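Local coordinates for hypothetical protein (PDB 2Q9L) that probably hydrolyses nucleoside triphosphates to the monophosphate and pyrophosphate, using bound magnesium, as a MazG-like pyrophosphohydrolase, at residues E36-G41 with G53-E58; M1-L6 with N76-H81. All coordinates share one frame; numbering follows the deposited sequence.

Contact 1 of 2, residues E36-G41 with G53-E58; sequences ESIRKG and GSVAEE. With MG (magnesium ion), chain E.
Ser37 and Val55 bring the backbones closest, their CA atoms 5.0 Å apart, where the last turn of helix 20-39 meets the first turn of helix 55-72 in the helical hairpin that carries the magnesium site of this MazG domain. The hydroxyl of Ser37 points at the loop just ahead of the second helix and donates to Gly53 O. At 2.4 Å the Ser37 OG to Gly53 O separation is very short, so its exact length is doubtful; the same OG also makes a weak bond to Glu33 O in its own helix. Beside this pair, CG2 of Val55 rests 3.4 Å from Ser37 O and reaches CG1 of Ile38 at 4.1 Å, one branch thus covering both a carbonyl and an aliphatic chain. Phe24 of the second subunit and Phe25 of the third pack on Ile38 as well. Helix 55-72 is N-capped by Ser54, whose OG accepts from Glu57 N at 3.1 Å and is bonded to Leu51 O too, while helix 20-39 ends in a Schellman motif at Gly41. The first torsion of Glu58 (chi1 -49°) sets CG beside the backbone N and 3.2 Å from Ser37 OG; a bend at chi2 (-45°) then turns the carboxylate to the metal. Glu30, Glu33 and Asp61 complete the protein ligands, and Glu58 OE1 binds the magnesium ion at 2.4 Å.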
loop_
_atom_site.group_PDB
_atom_site.type_symbol
_atom_site.label_atom_id
_atom_site.label_comp_id
_atom_site.label_asym_id
_atom_site.label_seq_id
_atom_site.Cartn_x
_atom_site.Cartn_y
_atom_site.Cartn_z
ATOM N N GLU A 36 3.559 4.611 8.872
ATOM C CA GLU A 36 4.447 5.177 9.871
ATOM C C GLU A 36 3.653 5.920 10.968
ATOM O O GLU A 36 3.907 5.744 12.168
ATOM C CB GLU A 36 5.465 6.113 9.204
ATOM C CG GLU A 36 6.331 6.862 10.205
ATOM C CD GLU A 36 7.448 7.664 9.563
ATOM O OE1 GLU A 36 7.354 8.005 8.355
ATOM O OE2 GLU A 36 8.434 7.946 10.285
ATOM N N SER A 37 2.688 6.726 10.530
ATOM C CA SER A 37 1.810 7.502 11.411
ATOM C C SER A 37 0.978 6.655 12.343
ATOM O O SER A 37 0.876 6.963 13.516
ATOM C CB SER A 37 0.873 8.351 10.578
ATOM O OG SER A 37 1.638 9.364 9.977
ATOM N N ILE A 38 0.365 5.597 11.807
ATOM C CA ILE A 38 -0.365 4.669 12.655
ATOM C C ILE A 38 0.603 3.999 13.649
ATOM O O ILE A 38 0.346 3.991 14.853
ATOM C CB ILE A 38 -1.205 3.669 11.838
ATOM C CG1 ILE A 38 -2.191 4.429 10.937
ATOM C CG2 ILE A 38 -1.929 2.666 12.778
ATOM C CD1 ILE A 38 -3.006 3.531 9.999
ATOM N N ARG A 39 1.745 3.531 13.151
ATOM C CA ARG A 39 2.739 2.886 14.002
ATOM C C ARG A 39 3.134 3.779 15.187
ATOM O O ARG A 39 3.186 3.314 16.337
ATOM C CB ARG A 39 3.966 2.444 13.205
ATOM C CG ARG A 39 5.044 1.783 14.084
ATOM C CD ARG A 39 6.263 1.319 13.324
ATOM N NE ARG A 39 6.918 2.389 12.577
ATOM C CZ ARG A 39 7.932 3.131 13.021
ATOM N NH1 ARG A 39 8.430 2.950 14.246
ATOM N NH2 ARG A 39 8.451 4.070 12.229
ATOM N N LYS A 40 3.361 5.064 14.893
ATOM C CA LYS A 40 3.738 6.062 15.894
ATOM C C LYS A 40 2.561 6.591 16.698
ATOM O O LYS A 40 2.743 7.440 17.549
ATOM C CB LYS A 40 4.491 7.219 15.233
ATOM C CG LYS A 40 5.815 6.786 14.637
ATOM C CD LYS A 40 6.676 7.961 14.190
ATOM C CE LYS A 40 8.054 7.476 13.770
ATOM N NZ LYS A 40 8.817 8.548 13.080
ATOM N N GLY A 41 1.362 6.080 16.432
ATOM C CA GLY A 41 0.158 6.457 17.177
ATOM C C GLY A 41 -0.204 7.929 17.098
ATOM O O GLY A 41 -0.703 8.489 18.068
ATOM N N GLY A 53 3.012 14.804 9.463
ATOM C CA GLY A 53 3.285 13.474 10.006
ATOM C C GLY A 53 2.098 12.771 10.657
ATOM O O GLY A 53 2.137 11.555 10.870
ATOM N N SER A 54 1.040 13.531 10.951
ATOM C CA SER A 54 -0.178 13.022 11.602
ATOM C C SER A 54 -0.886 11.965 10.780
ATOM O O SER A 54 -0.834 11.989 9.548
ATOM C CB SER A 54 -1.156 14.170 11.935
ATOM O OG SER A 54 -1.709 14.753 10.762
ATOM N N VAL A 55 -1.537 11.027 11.470
ATOM C CA VAL A 55 -2.403 10.058 10.817
ATOM C C VAL A 55 -3.400 10.777 9.896
ATOM O O VAL A 55 -3.645 10.330 8.766
ATOM C CB VAL A 55 -3.128 9.119 11.826
ATOM C CG1 VAL A 55 -4.181 8.251 11.107
ATOM C CG2 VAL A 55 -2.118 8.208 12.543
ATOM N N ALA A 56 -3.947 11.888 10.386
ATOM C CA ALA A 56 -4.885 12.715 9.628
ATOM C C ALA A 56 -4.333 13.165 8.262
ATOM O O ALA A 56 -5.005 13.033 7.246
ATOM C CB ALA A 56 -5.308 13.916 10.449
ATOM N N GLU A 57 -3.106 13.679 8.245
ATOM C CA GLU A 57 -2.497 14.159 7.006
ATOM C C GLU A 57 -2.201 13.053 6.016
ATOM O O GLU A 57 -2.354 13.258 4.812
ATOM C CB GLU A 57 -1.209 14.913 7.284
ATOM C CG GLU A 57 -0.729 15.709 6.086
ATOM C CD GLU A 57 0.700 16.148 6.239
ATOM O OE1 GLU A 57 1.570 15.251 6.341
ATOM O OE2 GLU A 57 0.946 17.375 6.268
ATOM N N GLU A 58 -1.768 11.892 6.513
ATOM C CA GLU A 58 -1.432 10.764 5.628
ATOM C C GLU A 58 -2.675 10.141 5.028
ATOM O O GLU A 58 -2.668 9.807 3.855
ATOM C CB GLU A 58 -0.560 9.698 6.310
ATOM C CG GLU A 58 0.682 10.193 7.077
ATOM C CD GLU A 58 1.522 11.257 6.353
ATOM O OE1 GLU A 58 1.381 11.459 5.128
ATOM O OE2 GLU A 58 2.348 11.903 7.033
HETATM MG MG MG E . 2.435 12.264 3.165
#

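Contact 2 of 2, residues M1-L6 with N76-H81; sequences MKLSEL and NLEKTH
The starts of two helices face each other here, and Glu78, in the opening turn of helix 77-89, bridges to the opening turn of helix 3-13 in this all-helical MazG-like fold. Its side chain leaves the helix with CG anti to the backbone N (chi1 -152°) and stays extended, which carries the carboxylate across to Lys2, Leu3 and Ser4. The two oxygens do different work. OE1 of Glu78 accepts from Ser4 N at 3.0 Å, the donor standing 46° above the carboxylate plane, and Leu3 CB presses against the same OE1 at 3.3 Å. OE2 of Glu78 offers its syn lone pair to Lys2 NZ, 2.8 Å away, in a salt bridge whose two side chains cross at about a right angle. Placed at the N-terminal end of helix 3-13, the negative charge is probably favoured by the helix dipole as well as by the lysine. An apolar pair lies next to this polar group: Leu3 CD2 meets Leu77 CB at 4.2 Å, these side chains also crossing at about a right angle, and Leu77 packs onward against Cys67 and Ala70 of helix 55-72. Asn76 N-caps helix 77-89, its OD1 accepting from Lys79 N at 2.8 Å, while the backbone N of Asn76 donates to Gln45 OE1 of the second subunit. Leu77 N is taken by Gln7 OE1. A water joins the two helix starts between Ser4 and Glu78, accepting from Ser4 OG at 2.9 Å and from the backbone N of Glu78 at 3.1 Å.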
loop_
_atom_site.group_PDB
_atom_site.type_symbol
_atom_site.label_atom_id
_atom_site.label_comp_id
_atom_site.label_asym_id
_atom_site.label_seq_id
_atom_site.Cartn_x
_atom_site.Cartn_y
_atom_site.Cartn_z
ATOM N N MET A 1 -17.387 19.753 1.834
ATOM C CA MET A 1 -16.650 19.218 0.658
ATOM C C MET A 1 -17.404 18.041 0.043
ATOM O O MET A 1 -17.455 16.953 0.623
ATOM C CB MET A 1 -15.223 18.788 1.067
ATOM C CG MET A 1 -14.250 18.522 -0.091
ATOM S SD MET A 1 -14.462 19.733 -1.416
ATOM C CE MET A 1 -12.805 19.833 -2.081
ATOM N N LYS A 2 -17.995 18.259 -1.124
ATOM C CA LYS A 2 -18.584 17.164 -1.892
ATOM C C LYS A 2 -17.478 16.346 -2.591
ATOM O O LYS A 2 -16.491 16.907 -3.074
ATOM C CB LYS A 2 -19.589 17.712 -2.904
ATOM C CG LYS A 2 -20.834 16.860 -3.087
ATOM C CD LYS A 2 -21.999 17.704 -3.571
ATOM C CE LYS A 2 -23.148 16.836 -4.081
ATOM N NZ LYS A 2 -22.791 16.104 -5.343
ATOM N N LEU A 3 -17.653 15.024 -2.631
ATOM C CA LEU A 3 -16.660 14.094 -3.194
ATOM C C LEU A 3 -16.354 14.352 -4.678
ATOM O O LEU A 3 -15.195 14.278 -5.098
ATOM C CB LEU A 3 -17.100 12.638 -2.965
ATOM C CG LEU A 3 -16.213 11.476 -3.427
ATOM C CD1 LEU A 3 -14.817 11.569 -2.822
ATOM C CD2 LEU A 3 -16.875 10.151 -3.089
ATOM N N SER A 4 -17.394 14.659 -5.453
ATOM C CA SER A 4 -17.243 15.040 -6.860
ATOM C C SER A 4 -16.469 16.341 -7.019
ATOM O O SER A 4 -15.698 16.497 -7.971
ATOM C CB SER A 4 -18.604 15.158 -7.544
ATOM O OG SER A 4 -18.912 13.962 -8.236
ATOM N N GLU A 5 -16.670 17.250 -6.070
ATOM C CA GLU A 5 -15.999 18.543 -6.054
ATOM C C GLU A 5 -14.529 18.403 -5.712
ATOM O O GLU A 5 -13.691 19.046 -6.339
ATOM C CB GLU A 5 -16.680 19.508 -5.074
ATOM C CG GLU A 5 -17.960 20.116 -5.592
ATOM C CD GLU A 5 -18.686 20.940 -4.534
ATOM O OE1 GLU A 5 -18.516 20.660 -3.321
ATOM O OE2 GLU A 5 -19.427 21.866 -4.919
ATOM N N LEU A 6 -14.220 17.566 -4.721
ATOM C CA LEU A 6 -12.833 17.209 -4.402
ATOM C C LEU A 6 -12.061 16.654 -5.600
ATOM O O LEU A 6 -10.969 17.133 -5.913
ATOM C CB LEU A 6 -12.783 16.206 -3.249
ATOM C CG LEU A 6 -11.414 15.943 -2.630
ATOM C CD1 LEU A 6 -10.696 17.236 -2.257
ATOM C CD2 LEU A 6 -11.578 15.049 -1.421
ATOM N N ASN A 76 -15.575 7.935 -11.988
ATOM C CA ASN A 76 -16.413 8.822 -11.198
ATOM C C ASN A 76 -16.654 8.128 -9.864
ATOM O O ASN A 76 -17.405 7.156 -9.796
ATOM C CB ASN A 76 -17.740 9.109 -11.937
ATOM C CG ASN A 76 -18.652 10.110 -11.203
ATOM O OD1 ASN A 76 -18.778 10.114 -9.969
ATOM N ND2 ASN A 76 -19.328 10.941 -11.984
ATOM N N LEU A 77 -16.014 8.627 -8.811
ATOM C CA LEU A 77 -16.075 7.998 -7.494
ATOM C C LEU A 77 -17.457 8.022 -6.876
ATOM O O LEU A 77 -17.845 7.063 -6.209
ATOM C CB LEU A 77 -15.058 8.623 -6.531
ATOM C CG LEU A 77 -13.601 8.256 -6.769
ATOM C CD1 LEU A 77 -12.679 9.092 -5.906
ATOM C CD2 LEU A 77 -13.383 6.776 -6.551
ATOM N N GLU A 78 -18.184 9.115 -7.109
ATOM C CA GLU A 78 -19.531 9.303 -6.583
ATOM C C GLU A 78 -20.538 8.382 -7.274
ATOM O O GLU A 78 -21.441 7.855 -6.626
ATOM C CB GLU A 78 -19.959 10.770 -6.732
ATOM C CG GLU A 78 -20.976 11.251 -5.703
ATOM C CD GLU A 78 -20.849 12.744 -5.410
ATOM O OE1 GLU A 78 -19.891 13.146 -4.714
ATOM O OE2 GLU A 78 -21.718 13.517 -5.870
ATOM N N LYS A 79 -20.381 8.209 -8.589
ATOM C CA LYS A 79 -21.154 7.228 -9.352
ATOM C C LYS A 79 -20.798 5.791 -8.930
ATOM O O LYS A 79 -21.680 4.939 -8.808
ATOM C CB LYS A 79 -20.946 7.445 -10.856
ATOM C CG LYS A 79 -21.708 6.496 -11.773
ATOM C CD LYS A 79 -23.138 6.955 -12.031
ATOM C CE LYS A 79 -23.800 6.109 -13.119
ATOM N NZ LYS A 79 -25.253 6.437 -13.326
ATOM N N THR A 80 -19.506 5.536 -8.695
ATOM C CA THR A 80 -19.026 4.228 -8.211
ATOM C C THR A 80 -19.536 3.911 -6.791
ATOM O O THR A 80 -19.945 2.781 -6.516
ATOM C CB THR A 80 -17.485 4.128 -8.304
ATOM O OG1 THR A 80 -17.099 4.252 -9.675
ATOM C CG2 THR A 80 -16.960 2.791 -7.760
ATOM N N HIS A 81 -19.526 4.913 -5.911
ATOM C CA HIS A 81 -20.155 4.803 -4.584
ATOM C C HIS A 81 -21.634 4.401 -4.642
ATOM O O HIS A 81 -22.076 3.542 -3.882
ATOM C CB HIS A 81 -20.006 6.109 -3.801
ATOM C CG HIS A 81 -20.805 6.145 -2.538
ATOM N ND1 HIS A 81 -21.981 6.852 -2.421
ATOM C CD2 HIS A 81 -20.616 5.535 -1.345
ATOM C CE1 HIS A 81 -22.471 6.690 -1.207
ATOM N NE2 HIS A 81 -21.663 5.891 -0.535
HETATM O O HOH W 1 -16.929 11.822 -7.949
#

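In the fold
From the N terminus the chain enters helix 3-13, whose first turn is one half of contact 2, and continues into helix 20-39. Contact 1 joins the end of that helix to the start of helix 55-72 and closes a short loop, the eleven residues between its two segments being without helix or strand. The chain then runs back along helix 55-72 to helix 77-89, whose first turn completes contact 2 and closes a far longer loop that encloses contact 1 entirely. The two contacts lie on opposite sides of the chain's centre, their own centres about 25 Å apart. Contact 1 joins the central hairpin beside the metal; contact 2 ties the terminal helices together. Both touch the second subunit.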